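Local coordinates for protein TssK (PDB 5Y0E) that is a baseplate component of the bacterial type VI secretion system and probably works as a trimer joining the baseplate to the membrane complex, at residues Tyr124-Asn129 and Ala143-Arg148; Met69-Pro74 and Glu162-Gly167; Gly58-Asn63 and Asn178-Asp183; Asp91-Glu96 and Leu153-Glu158. All blocks are in the same frame, centred on the assembly; numbering follows the deposited sequence.

Contact 1: Tyr124-Asn129 and Ala143-Arg148; sequences YLAYEN and ALQFGR
Y127 and F146 pair directly across an antiparallel beta hairpin made by strands 124-131 and 142-155. Y127 N donates to F146 O at 3.1 Å, and F146 N donates back to Y127 O at 2.8 Å. L125 with R148 and N129 with L144 are bonded in the same two-way manner. In between lie the non-hydrogen-bonded pairs, A126 with G147 and E128 with Q145. There A126 CA makes a CA-H...O contact with F146 O at 3.2 Å.

The tight part surrounds the Y127 ring. Its CG sits between the backbone N and the carbonyl carbon (chi1 68°), which brings the ring over to the partner strand. Y127 CE1 meets F146 CB at 3.5 Å and R148 CB at 3.8 Å. The two ring planes are 32° apart and meet obliquely. N129 CB touches the edge of the F146 ring, 3.6 Å from CE2. On this face, too, the end of R148 leads away from strand 124-129.

The face of A126, E128 and Q145 is looser. E128 is exposed, and its OE1 comes only to 4.1 Å of A143 CB.

A second subunit extends the sheet by pairing with G147. Backbone bonds thus set the pairing, while aromatic packing adds apolar cover on the Y127 face.

Contact 2: Met69-Pro74 and Glu162-Gly167; sequences MPDGTP and EWTALG
P70 rests on T164 and L166, where the 69-72 turn meets strand 163-174. The apolar contacts come first. P70 CD lies 3.5 Å from L166 CD2, and P70 CB packs on T164 CB. D71 CB meets the methyl of T164, CG2, at 3.8 Å. The M69 chain bends at chi2 (-63°) and chi3 (-64°), which curls its end toward the strand. M69 SD then lies 3.9 Å from L166 CD1.

Carbon-to-oxygen contacts form a second group. M69 CE is 3.5 Å from T164 O, and P70 CG is 3.5 Å from A165 O. No hydrogen bond links the two segments.

The polar bonds lie within the loop. A type I beta turn runs from M69 to G72, with G72 N bonded to M69 O. D71 and T73 form an Asx turn. D71 OD1 takes T73 N at 3.2 Å and T73 OG1 at 2.8 Å, both from the same face of the carboxylate. R123 forms a salt bridge with D71 OD2 and a hydrogen bond with T73 OG1. G72 O accepts from W34 of a second subunit.

The chemistry is divided. The loop fixes its own shape with polar bonds, backed by R123. It meets the strand through apolar and van der Waals contacts alone.

Contact 3: Gly58-Asn63 and Asn178-Asp183; sequences GKIALN and NSLRLD
L180 presses its CD1 methyl onto the backbone of G58. The methyl lies 3.5 Å from G58 C and 3.6 Å from K59 N. L180 CG adds a contact with G58 CA at 3.6 Å. With CB directed at 58-63 and CG anti to the carbonyl carbon (chi1 -52°), the CD1 branch lies on the glycine.

I60 is the second point of touch. Its CD1 meets L180 CD1 at 3.9 Å, the two side chains crossing at about a right angle. I60 CD1 also reaches L182 CD2, more loosely, at 4.1 Å. L182 directs its CB toward 58-63 as well, so the isoleucine tip meets methyls of both leucines. G58 N is close to N178 O, at 2.9 Å, but the angle is too poor for a hydrogen bond.

The next shell sets these groups in place. G58 and I60 make backbone hydrogen bonds with I89 and L87, which tie strand 59-60 to strand 87-88. The backbone of L180 is bonded to L55, and the I60 side chain also packs on L55. L182 lies against L50 and T169. S179 turns its CB away from 58-63, and its OG is hydrogen-bonded to D177 OD1.

Further out, strand 180-182 is an outermost strand of the mixed sheet, within this chain, next to strand 163-174. The contact therefore joins that sheet to the small 59-60 and 87-88 pair. Methyl groups packed on a glycine backbone and on one another make the join. It is apolar, and the polar bonds that hold each side are made to other residues.

Contact 4: Asp91-Glu96 and Leu153-Glu158; sequences DNKTGE and LMLESE
A G1 beta bulge opens strand 96-103, where G95 and E96 both face V171 on the neighbouring strand. From this bulge E96 reaches across to the end of strand 142-155 and the short 3-10 segment 156-158. E96 CG lies anti to the backbone N (chi1 -179°), and the chain then bends at chi2. This places OE2 beside S157. S157 OG donates to E96 OE2 at 2.9 Å, from 49° above the carboxylate plane. S157 N adds a weak bond to the same oxygen at 3.4 Å. One carboxylate oxygen thus takes both the hydroxyl and the amide of one serine.

L155 supplies the apolar part. Its CD1 meets K93 CE at 3.7 Å, so the aliphatic part of the lysine covers one methyl. Its CD2 is 4.2 Å from E96 CG, a looser touch. L155 also packs on L87 and I89.

The receiving side is braced within itself. E158 N bonds to L155 O at 2.9 Å. E158 OE1 accepts from L155 N at 3.3 Å, with a nearly straight angle of 172°. The backbone of E156 pairs with N97, next to the bulge.

The contact lies at the surface of the mixed sheet, where strand 96-103 begins beside the end of antiparallel strand 142-155. The bulge is of the classic G1 type, with glycine in the first position at positive phi.

How the contacts relate
Along the chain the first segments come in the order 58-63, 69-74, 91-96, 124-129. The second segments follow in reverse order, 143-148, 153-158, 162-167, 178-183. The four loops are therefore concentric and none cross. Contact 1 is innermost and closes a hairpin. Contacts 4, 2 and 3 enclose it in turn. All reach the same mixed sheet. Contact 2 ties to it the loop between strands 62-68 and 74-78 of the three-stranded sheet. Contact 3 ties the 59-60/87-88 pair to its outermost strand 180-182. Contact 4 touches contact 3 through L153 and L62, and contact 2 through M154 and W163. Contacts 1 and 2 both border the second subunit.

Contact 1: Tyr124-Asn129 and Ala143-Arg148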
loop_
_atom_site.group_PDB
_atom_site.type_symbol
_atom_site.label_atom_id
_atom_site.label_comp_id
_atom_site.label_asym_id
_atom_site.label_seq_id
_atom_site.Cartn_x
_atom_site.Cartn_y
_atom_site.Cartn_z
ATOM N N TYR A 124 12.695 -27.909 -24.355
ATOM C CA TYR A 124 13.805 -28.446 -23.625
ATOM C C TYR A 124 14.890 -29.070 -24.455
ATOM O O TYR A 124 14.655 -29.552 -25.529
ATOM C CB TYR A 124 13.298 -29.482 -22.640
ATOM C CG TYR A 124 12.462 -28.923 -21.531
ATOM C CD1 TYR A 124 13.037 -28.497 -20.377
ATOM C CD2 TYR A 124 11.102 -28.831 -21.648
ATOM C CE1 TYR A 124 12.291 -27.987 -19.366
ATOM C CE2 TYR A 124 10.344 -28.320 -20.640
ATOM C CZ TYR A 124 10.951 -27.902 -19.498
ATOM O OH TYR A 124 10.214 -27.391 -18.483
ATOM N N LEU A 125 16.097 -29.032 -23.924
ATOM C CA LEU A 125 17.238 -29.650 -24.543
ATOM C C LEU A 125 17.728 -30.647 -23.536
ATOM O O LEU A 125 18.065 -30.291 -22.441
ATOM C CB LEU A 125 18.323 -28.652 -24.814
ATOM C CG LEU A 125 19.554 -29.322 -25.372
ATOM C CD1 LEU A 125 19.294 -29.761 -26.787
ATOM C CD2 LEU A 125 20.731 -28.388 -25.292
ATOM N N ALA A 126 17.804 -31.899 -23.932
ATOM C CA ALA A 126 18.181 -32.963 -23.018
ATOM C C ALA A 126 19.691 -33.025 -22.857
ATOM O O ALA A 126 20.437 -32.852 -23.818
ATOM C CB ALA A 126 17.654 -34.302 -23.515
ATOM N N TYR A 127 20.134 -33.266 -21.630
ATOM C CA TYR A 127 21.544 -33.411 -21.324
ATOM C C TYR A 127 21.708 -34.488 -20.264
ATOM O O TYR A 127 20.768 -34.836 -19.551
ATOM C CB TYR A 127 22.155 -32.100 -20.845
ATOM C CG TYR A 127 21.658 -31.623 -19.500
ATOM C CD1 TYR A 127 20.425 -31.009 -19.368
ATOM C CD2 TYR A 127 22.439 -31.754 -18.373
ATOM C CE1 TYR A 127 19.988 -30.560 -18.162
ATOM C CE2 TYR A 127 22.005 -31.309 -17.161
ATOM C CZ TYR A 127 20.779 -30.713 -17.060
ATOM O OH TYR A 127 20.351 -30.275 -15.843
ATOM N N GLU A 128 22.916 -35.013 -20.159
ATOM C CA GLU A 128 23.163 -36.152 -19.297
ATOM C C GLU A 128 23.835 -35.707 -18.010
ATOM O O GLU A 128 24.699 -34.832 -18.023
ATOM C CB GLU A 128 24.026 -37.191 -20.007
ATOM C CG GLU A 128 23.846 -38.584 -19.459
ATOM C CD GLU A 128 24.892 -39.538 -19.971
ATOM O OE1 GLU A 128 25.640 -40.102 -19.143
ATOM O OE2 GLU A 128 24.973 -39.709 -21.206
ATOM N N ASN A 129 23.428 -36.317 -16.898
ATOM C CA ASN A 129 24.037 -36.054 -15.601
ATOM C C ASN A 129 23.812 -37.261 -14.706
ATOM O O ASN A 129 22.876 -38.036 -14.908
ATOM C CB ASN A 129 23.466 -34.790 -14.957
ATOM C CG ASN A 129 24.484 -34.058 -14.121
ATOM O OD1 ASN A 129 25.518 -34.615 -13.756
ATOM N ND2 ASN A 129 24.204 -32.802 -13.818
ATOM N N ALA A 143 22.792 -42.510 -13.894
ATOM C CA ALA A 143 22.916 -41.516 -14.945
ATOM C C ALA A 143 21.542 -41.245 -15.530
ATOM O O ALA A 143 20.874 -42.173 -15.986
ATOM C CB ALA A 143 23.872 -42.009 -16.027
ATOM N N LEU A 144 21.114 -39.987 -15.515
ATOM C CA LEU A 144 19.816 -39.627 -16.066
ATOM C C LEU A 144 19.954 -38.556 -17.132
ATOM O O LEU A 144 20.944 -37.835 -17.196
ATOM C CB LEU A 144 18.843 -39.124 -14.985
ATOM C CG LEU A 144 18.586 -39.943 -13.708
ATOM C CD1 LEU A 144 17.322 -39.481 -13.023
ATOM C CD2 LEU A 144 18.503 -41.422 -13.974
ATOM N N GLN A 145 18.937 -38.464 -17.962
ATOM C CA GLN A 145 18.785 -37.364 -18.894
ATOM C C GLN A 145 17.842 -36.324 -18.299
ATOM O O GLN A 145 16.659 -36.601 -18.069
ATOM C CB GLN A 145 18.274 -37.862 -20.240
ATOM C CG GLN A 145 19.380 -37.913 -21.255
ATOM C CD GLN A 145 18.969 -38.513 -22.569
ATOM O OE1 GLN A 145 17.998 -39.249 -22.653
ATOM N NE2 GLN A 145 19.702 -38.181 -23.617
ATOM N N PHE A 146 18.374 -35.137 -18.047
ATOM C CA PHE A 146 17.590 -34.015 -17.569
ATOM C C PHE A 146 17.174 -33.121 -18.725
ATOM O O PHE A 146 17.643 -33.252 -19.848
ATOM C CB PHE A 146 18.370 -33.193 -16.558
ATOM C CG PHE A 146 18.611 -33.891 -15.274
ATOM C CD1 PHE A 146 17.657 -33.881 -14.280
ATOM C CD2 PHE A 146 19.813 -34.541 -15.041
ATOM C CE1 PHE A 146 17.896 -34.526 -13.064
ATOM C CE2 PHE A 146 20.055 -35.182 -13.837
ATOM C CZ PHE A 146 19.097 -35.174 -12.844
ATOM N N GLY A 147 16.280 -32.195 -18.420
ATOM C CA GLY A 147 15.797 -31.224 -19.391
ATOM C C GLY A 147 16.232 -29.828 -18.997
ATOM O O GLY A 147 16.197 -29.467 -17.822
ATOM N N ARG A 148 16.609 -29.054 -19.984
ATOM C CA ARG A 148 17.081 -27.725 -19.766
ATOM C C ARG A 148 16.296 -26.806 -20.642
ATOM O O ARG A 148 16.132 -27.061 -21.810
ATOM C CB ARG A 148 18.542 -27.693 -20.113
ATOM C CG ARG A 148 19.150 -26.334 -20.247
ATOM C CD ARG A 148 20.351 -26.457 -21.143
ATOM N NE ARG A 148 20.913 -25.180 -21.516
ATOM C CZ ARG A 148 22.210 -24.969 -21.623
ATOM N NH1 ARG A 148 22.662 -23.785 -21.977
ATOM N NH2 ARG A 148 23.045 -25.949 -21.386
#

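Contact 2: Met69-Pro74 and Glu162-Gly167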
loop_
_atom_site.group_PDB
_atom_site.type_symbol
_atom_site.label_atom_id
_atom_site.label_comp_id
_atom_site.label_asym_id
_atom_site.label_seq_id
_atom_site.Cartn_x
_atom_site.Cartn_y
_atom_site.Cartn_z
ATOM N N MET A 69 7.904 -16.614 -17.130
ATOM C CA MET A 69 7.566 -16.240 -18.478
ATOM C C MET A 69 6.074 -16.007 -18.597
ATOM O O MET A 69 5.298 -16.433 -17.748
ATOM C CB MET A 69 8.012 -17.327 -19.444
ATOM C CG MET A 69 9.514 -17.554 -19.432
ATOM S SD MET A 69 10.512 -16.140 -19.971
ATOM C CE MET A 69 9.982 -16.018 -21.642
ATOM N N PRO A 70 5.641 -15.299 -19.630
ATOM C CA PRO A 70 4.213 -15.005 -19.751
ATOM C C PRO A 70 3.347 -16.230 -19.839
ATOM O O PRO A 70 2.168 -16.154 -19.489
ATOM C CB PRO A 70 4.146 -14.169 -21.030
ATOM C CG PRO A 70 5.407 -13.471 -21.028
ATOM C CD PRO A 70 6.440 -14.413 -20.483
ATOM N N ASP A 71 3.879 -17.351 -20.294
ATOM C CA ASP A 71 3.102 -18.574 -20.387
ATOM C C ASP A 71 3.069 -19.356 -19.082
ATOM O O ASP A 71 2.476 -20.429 -19.045
ATOM C CB ASP A 71 3.638 -19.463 -21.501
ATOM C CG ASP A 71 4.939 -20.095 -21.146
ATOM O OD1 ASP A 71 5.632 -19.586 -20.250
ATOM O OD2 ASP A 71 5.278 -21.096 -21.777
ATOM N N GLY A 72 3.686 -18.846 -18.027
ATOM C CA GLY A 72 3.637 -19.445 -16.716
ATOM C C GLY A 72 4.906 -20.151 -16.300
ATOM O O GLY A 72 4.983 -20.645 -15.175
ATOM N N THR A 73 5.901 -20.189 -17.157
ATOM C CA THR A 73 7.045 -21.037 -16.921
ATOM C C THR A 73 8.057 -20.333 -16.041
ATOM O O THR A 73 8.607 -19.316 -16.456
ATOM C CB THR A 73 7.677 -21.405 -18.227
ATOM O OG1 THR A 73 6.672 -21.928 -19.083
ATOM C CG2 THR A 73 8.755 -22.431 -18.007
ATOM N N PRO A 74 8.337 -20.834 -14.849
ATOM C CA PRO A 74 9.420 -20.271 -14.041
ATOM C C PRO A 74 10.775 -20.657 -14.589
ATOM O O PRO A 74 10.929 -21.678 -15.251
ATOM C CB PRO A 74 9.194 -20.901 -12.669
ATOM C CG PRO A 74 8.447 -22.136 -12.940
ATOM C CD PRO A 74 7.623 -21.911 -14.154
ATOM N N GLU A 162 4.547 -18.242 -31.534
ATOM C CA GLU A 162 5.103 -19.474 -31.008
ATOM C C GLU A 162 6.069 -19.220 -29.875
ATOM O O GLU A 162 6.750 -20.147 -29.437
ATOM C CB GLU A 162 5.794 -20.270 -32.116
ATOM C CG GLU A 162 4.948 -20.490 -33.372
ATOM C CD GLU A 162 3.515 -20.922 -33.073
ATOM O OE1 GLU A 162 2.596 -20.436 -33.762
ATOM O OE2 GLU A 162 3.293 -21.745 -32.161
ATOM N N TRP A 163 6.144 -17.992 -29.387
ATOM C CA TRP A 163 7.028 -17.662 -28.289
ATOM C C TRP A 163 6.285 -16.772 -27.318
ATOM O O TRP A 163 5.376 -16.041 -27.707
ATOM C CB TRP A 163 8.288 -16.934 -28.756
ATOM C CG TRP A 163 9.099 -17.652 -29.763
ATOM C CD1 TRP A 163 8.810 -17.825 -31.085
ATOM C CD2 TRP A 163 10.361 -18.284 -29.542
ATOM N NE1 TRP A 163 9.808 -18.539 -31.693
ATOM C CE2 TRP A 163 10.772 -18.830 -30.767
ATOM C CE3 TRP A 163 11.176 -18.444 -28.431
ATOM C CZ2 TRP A 163 11.957 -19.518 -30.902
ATOM C CZ3 TRP A 163 12.342 -19.126 -28.570
ATOM C CH2 TRP A 163 12.727 -19.654 -29.792
ATOM N N THR A 164 6.656 -16.864 -26.048
ATOM C CA THR A 164 6.426 -15.777 -25.119
ATOM C C THR A 164 7.777 -15.207 -24.754
ATOM O O THR A 164 8.807 -15.849 -24.931
ATOM C CB THR A 164 5.679 -16.200 -23.851
ATOM O OG1 THR A 164 6.482 -17.102 -23.089
ATOM C CG2 THR A 164 4.358 -16.828 -24.178
ATOM N N ALA A 165 7.769 -13.984 -24.254
ATOM C CA ALA A 165 9.037 -13.321 -24.024
ATOM C C ALA A 165 8.885 -12.248 -22.968
ATOM O O ALA A 165 7.808 -11.683 -22.784
ATOM C CB ALA A 165 9.575 -12.703 -25.313
ATOM N N LEU A 166 9.991 -11.954 -22.306
ATOM C CA LEU A 166 10.088 -10.845 -21.382
ATOM C C LEU A 166 11.116 -9.863 -21.916
ATOM O O LEU A 166 12.183 -10.268 -22.372
ATOM C CB LEU A 166 10.501 -11.317 -19.982
ATOM C CG LEU A 166 9.713 -12.398 -19.254
ATOM C CD1 LEU A 166 10.443 -12.812 -18.012
ATOM C CD2 LEU A 166 8.353 -11.909 -18.907
ATOM N N GLY A 167 10.817 -8.573 -21.840
ATOM C CA GLY A 167 11.743 -7.584 -22.352
ATOM C C GLY A 167 12.936 -7.408 -21.435
ATOM O O GLY A 167 12.800 -7.354 -20.220
#

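Contact 3: Gly58-Asn63 and Asn178-Asp183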
loop_
_atom_site.group_PDB
_atom_site.type_symbol
_atom_site.label_atom_id
_atom_site.label_comp_id
_atom_site.label_asym_id
_atom_site.label_seq_id
_atom_site.Cartn_x
_atom_site.Cartn_y
_atom_site.Cartn_z
ATOM N N GLY A 58 29.257 -5.966 -29.007
ATOM C CA GLY A 58 28.030 -6.124 -29.741
ATOM C C GLY A 58 27.216 -7.298 -29.295
ATOM O O GLY A 58 26.396 -7.799 -30.060
ATOM N N LYS A 59 27.417 -7.747 -28.068
ATOM C CA LYS A 59 26.715 -8.903 -27.538
ATOM C C LYS A 59 25.875 -8.488 -26.341
ATOM O O LYS A 59 26.350 -7.765 -25.457
ATOM C CB LYS A 59 27.706 -10.010 -27.147
ATOM C CG LYS A 59 28.341 -10.732 -28.350
ATOM C CD LYS A 59 29.417 -11.712 -27.926
ATOM C CE LYS A 59 30.258 -12.186 -29.110
ATOM N NZ LYS A 59 29.560 -13.158 -29.990
ATOM N N ILE A 60 24.627 -8.931 -26.334
ATOM C CA ILE A 60 23.801 -8.927 -25.137
ATOM C C ILE A 60 23.947 -10.276 -24.453
ATOM O O ILE A 60 23.630 -11.312 -25.036
ATOM C CB ILE A 60 22.335 -8.658 -25.476
ATOM C CG1 ILE A 60 22.183 -7.284 -26.113
ATOM C CG2 ILE A 60 21.504 -8.775 -24.225
ATOM C CD1 ILE A 60 22.803 -6.221 -25.294
ATOM N N ALA A 61 24.408 -10.265 -23.217
ATOM C CA ALA A 61 24.548 -11.488 -22.456
ATOM C C ALA A 61 24.013 -11.300 -21.043
ATOM O O ALA A 61 24.274 -10.283 -20.399
ATOM C CB ALA A 61 26.002 -11.926 -22.417
ATOM N N LEU A 62 23.294 -12.299 -20.553
ATOM C CA LEU A 62 22.792 -12.300 -19.186
ATOM C C LEU A 62 23.701 -13.139 -18.306
ATOM O O LEU A 62 23.815 -14.340 -18.514
ATOM C CB LEU A 62 21.376 -12.849 -19.137
ATOM C CG LEU A 62 20.468 -12.087 -20.068
ATOM C CD1 LEU A 62 19.072 -12.626 -19.994
ATOM C CD2 LEU A 62 20.508 -10.639 -19.686
ATOM N N ASN A 63 24.337 -12.507 -17.322
ATOM C CA ASN A 63 25.046 -13.267 -16.295
ATOM C C ASN A 63 24.110 -14.239 -15.579
ATOM O O ASN A 63 24.440 -15.409 -15.385
ATOM C CB ASN A 63 25.678 -12.316 -15.277
ATOM C CG ASN A 63 27.002 -11.754 -15.731
ATOM O OD1 ASN A 63 27.759 -12.408 -16.436
ATOM N ND2 ASN A 63 27.300 -10.537 -15.305
ATOM N N ASN A 178 32.212 -1.300 -32.020
ATOM C CA ASN A 178 31.298 -2.427 -31.872
ATOM C C ASN A 178 30.690 -2.552 -30.474
ATOM O O ASN A 178 29.862 -3.434 -30.262
ATOM C CB ASN A 178 31.962 -3.755 -32.253
ATOM C CG ASN A 178 31.953 -3.991 -33.732
ATOM O OD1 ASN A 178 31.556 -3.121 -34.504
ATOM N ND2 ASN A 178 32.396 -5.167 -34.147
ATOM N N SER A 179 31.056 -1.704 -29.521
ATOM C CA SER A 179 30.369 -1.707 -28.244
ATOM C C SER A 179 28.960 -1.159 -28.405
ATOM O O SER A 179 28.649 -0.441 -29.356
ATOM C CB SER A 179 31.123 -0.872 -27.223
ATOM O OG SER A 179 30.752 0.482 -27.344
ATOM N N LEU A 180 28.105 -1.505 -27.454
ATOM C CA LEU A 180 26.707 -1.113 -27.486
ATOM C C LEU A 180 26.390 -0.174 -26.342
ATOM O O LEU A 180 26.883 -0.353 -25.230
ATOM C CB LEU A 180 25.797 -2.321 -27.403
ATOM C CG LEU A 180 26.025 -3.465 -28.391
ATOM C CD1 LEU A 180 25.437 -4.720 -27.819
ATOM C CD2 LEU A 180 25.418 -3.161 -29.726
ATOM N N ARG A 181 25.589 0.843 -26.632
ATOM C CA ARG A 181 25.010 1.701 -25.613
ATOM C C ARG A 181 23.542 1.338 -25.469
ATOM O O ARG A 181 22.819 1.241 -26.466
ATOM C CB ARG A 181 25.158 3.181 -25.961
ATOM C CG ARG A 181 24.627 4.119 -24.890
ATOM C CD ARG A 181 24.926 5.570 -25.232
ATOM N NE ARG A 181 24.499 5.890 -26.587
ATOM C CZ ARG A 181 23.361 6.501 -26.887
ATOM N NH1 ARG A 181 22.535 6.882 -25.921
ATOM N NH2 ARG A 181 23.052 6.736 -28.157
ATOM N N LEU A 182 23.111 1.118 -24.236
ATOM C CA LEU A 182 21.759 0.672 -23.962
ATOM C C LEU A 182 20.919 1.808 -23.407
ATOM O O LEU A 182 21.425 2.713 -22.747
ATOM C CB LEU A 182 21.762 -0.485 -22.969
ATOM C CG LEU A 182 22.475 -1.738 -23.441
ATOM C CD1 LEU A 182 22.541 -2.735 -22.307
ATOM C CD2 LEU A 182 21.756 -2.310 -24.610
ATOM N N ASP A 183 19.628 1.745 -23.675
ATOM C CA ASP A 183 18.692 2.688 -23.081
ATOM C C ASP A 183 18.469 2.307 -21.624
ATOM O O ASP A 183 17.576 1.538 -21.295
ATOM C CB ASP A 183 17.387 2.702 -23.854
ATOM C CG ASP A 183 16.395 3.650 -23.267
ATOM O OD1 ASP A 183 16.746 4.377 -22.317
ATOM O OD2 ASP A 183 15.256 3.670 -23.749
#

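Contact 4: Asp91-Glu96 and Leu153-Glu158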
loop_
_atom_site.group_PDB
_atom_site.type_symbol
_atom_site.label_atom_id
_atom_site.label_comp_id
_atom_site.label_asym_id
_atom_site.label_seq_id
_atom_site.Cartn_x
_atom_site.Cartn_y
_atom_site.Cartn_z
ATOM N N ASP A 91 25.266 -4.604 -37.278
ATOM C CA ASP A 91 25.715 -3.230 -37.421
ATOM C C ASP A 91 24.608 -2.177 -37.529
ATOM O O ASP A 91 24.798 -1.034 -37.123
ATOM C CB ASP A 91 26.672 -3.124 -38.598
ATOM C CG ASP A 91 27.994 -3.816 -38.343
ATOM O OD1 ASP A 91 28.576 -3.623 -37.272
ATOM O OD2 ASP A 91 28.469 -4.549 -39.228
ATOM N N ASN A 92 23.460 -2.561 -38.071
ATOM C CA ASN A 92 22.420 -1.626 -38.408
ATOM C C ASN A 92 21.313 -1.513 -37.382
ATOM O O ASN A 92 20.591 -0.534 -37.374
ATOM C CB ASN A 92 21.817 -2.002 -39.769
ATOM C CG ASN A 92 22.759 -1.731 -40.938
ATOM O OD1 ASN A 92 23.664 -0.905 -40.833
ATOM N ND2 ASN A 92 22.527 -2.401 -42.059
ATOM N N LYS A 93 21.165 -2.494 -36.506
ATOM C CA LYS A 93 20.071 -2.432 -35.562
ATOM C C LYS A 93 20.334 -1.282 -34.651
ATOM O O LYS A 93 21.445 -1.087 -34.195
ATOM C CB LYS A 93 19.913 -3.735 -34.784
ATOM C CG LYS A 93 19.612 -4.933 -35.659
ATOM C CD LYS A 93 18.279 -4.779 -36.354
ATOM C CE LYS A 93 17.923 -6.000 -37.179
ATOM N NZ LYS A 93 16.621 -5.829 -37.879
ATOM N N THR A 94 19.320 -0.467 -34.444
ATOM C CA THR A 94 19.450 0.674 -33.572
ATOM C C THR A 94 18.055 0.932 -33.085
ATOM O O THR A 94 17.109 0.839 -33.834
ATOM C CB THR A 94 20.061 1.881 -34.311
ATOM O OG1 THR A 94 21.474 1.708 -34.411
ATOM C CG2 THR A 94 19.820 3.151 -33.571
ATOM N N GLY A 95 17.913 1.209 -31.809
ATOM C CA GLY A 95 16.599 1.442 -31.284
ATOM C C GLY A 95 15.758 0.203 -31.418
ATOM O O GLY A 95 14.617 0.273 -31.798
ATOM N N GLU A 96 16.327 -0.945 -31.122
ATOM C CA GLU A 96 15.568 -2.181 -31.192
ATOM C C GLU A 96 15.490 -2.829 -29.814
ATOM O O GLU A 96 16.404 -2.710 -28.998
ATOM C CB GLU A 96 16.191 -3.136 -32.201
ATOM C CG GLU A 96 15.446 -4.442 -32.345
ATOM C CD GLU A 96 14.641 -4.509 -33.611
ATOM O OE1 GLU A 96 15.078 -3.922 -34.619
ATOM O OE2 GLU A 96 13.574 -5.150 -33.597
ATOM N N LEU A 153 17.864 -15.268 -26.143
ATOM C CA LEU A 153 17.850 -13.832 -26.318
ATOM C C LEU A 153 17.631 -13.535 -27.776
ATOM O O LEU A 153 18.248 -14.151 -28.595
ATOM C CB LEU A 153 19.164 -13.253 -25.878
ATOM C CG LEU A 153 19.359 -13.480 -24.411
ATOM C CD1 LEU A 153 20.817 -13.547 -24.088
ATOM C CD2 LEU A 153 18.670 -12.414 -23.615
ATOM N N MET A 154 16.728 -12.629 -28.093
ATOM C CA MET A 154 16.426 -12.277 -29.463
ATOM C C MET A 154 15.848 -10.876 -29.636
ATOM O O MET A 154 15.657 -10.174 -28.684
ATOM C CB MET A 154 15.500 -13.305 -30.085
ATOM C CG MET A 154 14.322 -13.716 -29.258
ATOM S SD MET A 154 13.083 -14.552 -30.225
ATOM C CE MET A 154 13.655 -16.197 -30.033
ATOM N N LEU A 155 15.599 -10.464 -30.866
ATOM C CA LEU A 155 15.035 -9.154 -31.131
ATOM C C LEU A 155 13.522 -9.208 -31.036
ATOM O O LEU A 155 12.901 -10.189 -31.437
ATOM C CB LEU A 155 15.440 -8.657 -32.516
ATOM C CG LEU A 155 16.928 -8.647 -32.839
ATOM C CD1 LEU A 155 17.155 -8.026 -34.187
ATOM C CD2 LEU A 155 17.688 -7.904 -31.768
ATOM N N GLU A 156 12.930 -8.136 -30.522
ATOM C CA GLU A 156 11.479 -8.089 -30.454
ATOM C C GLU A 156 10.861 -8.287 -31.825
ATOM O O GLU A 156 9.790 -8.886 -31.943
ATOM C CB GLU A 156 11.025 -6.769 -29.841
ATOM C CG GLU A 156 9.523 -6.630 -29.668
ATOM C CD GLU A 156 9.131 -5.259 -29.165
ATOM O OE1 GLU A 156 9.343 -4.269 -29.888
ATOM O OE2 GLU A 156 8.619 -5.160 -28.039
ATOM N N SER A 157 11.531 -7.824 -32.876
ATOM C CA SER A 157 10.992 -7.983 -34.219
ATOM C C SER A 157 10.992 -9.433 -34.687
ATOM O O SER A 157 10.232 -9.773 -35.597
ATOM C CB SER A 157 11.785 -7.133 -35.194
ATOM O OG SER A 157 13.120 -7.561 -35.235
ATOM N N GLU A 158 11.814 -10.294 -34.104
ATOM C CA GLU A 158 11.863 -11.684 -34.534
ATOM C C GLU A 158 10.812 -12.561 -33.863
ATOM O O GLU A 158 10.785 -13.762 -34.112
ATOM C CB GLU A 158 13.263 -12.264 -34.292
ATOM C CG GLU A 158 14.346 -11.571 -35.082
ATOM C CD GLU A 158 15.762 -11.915 -34.638
ATOM O OE1 GLU A 158 15.972 -12.354 -33.484
ATOM O OE2 GLU A 158 16.684 -11.721 -35.459
#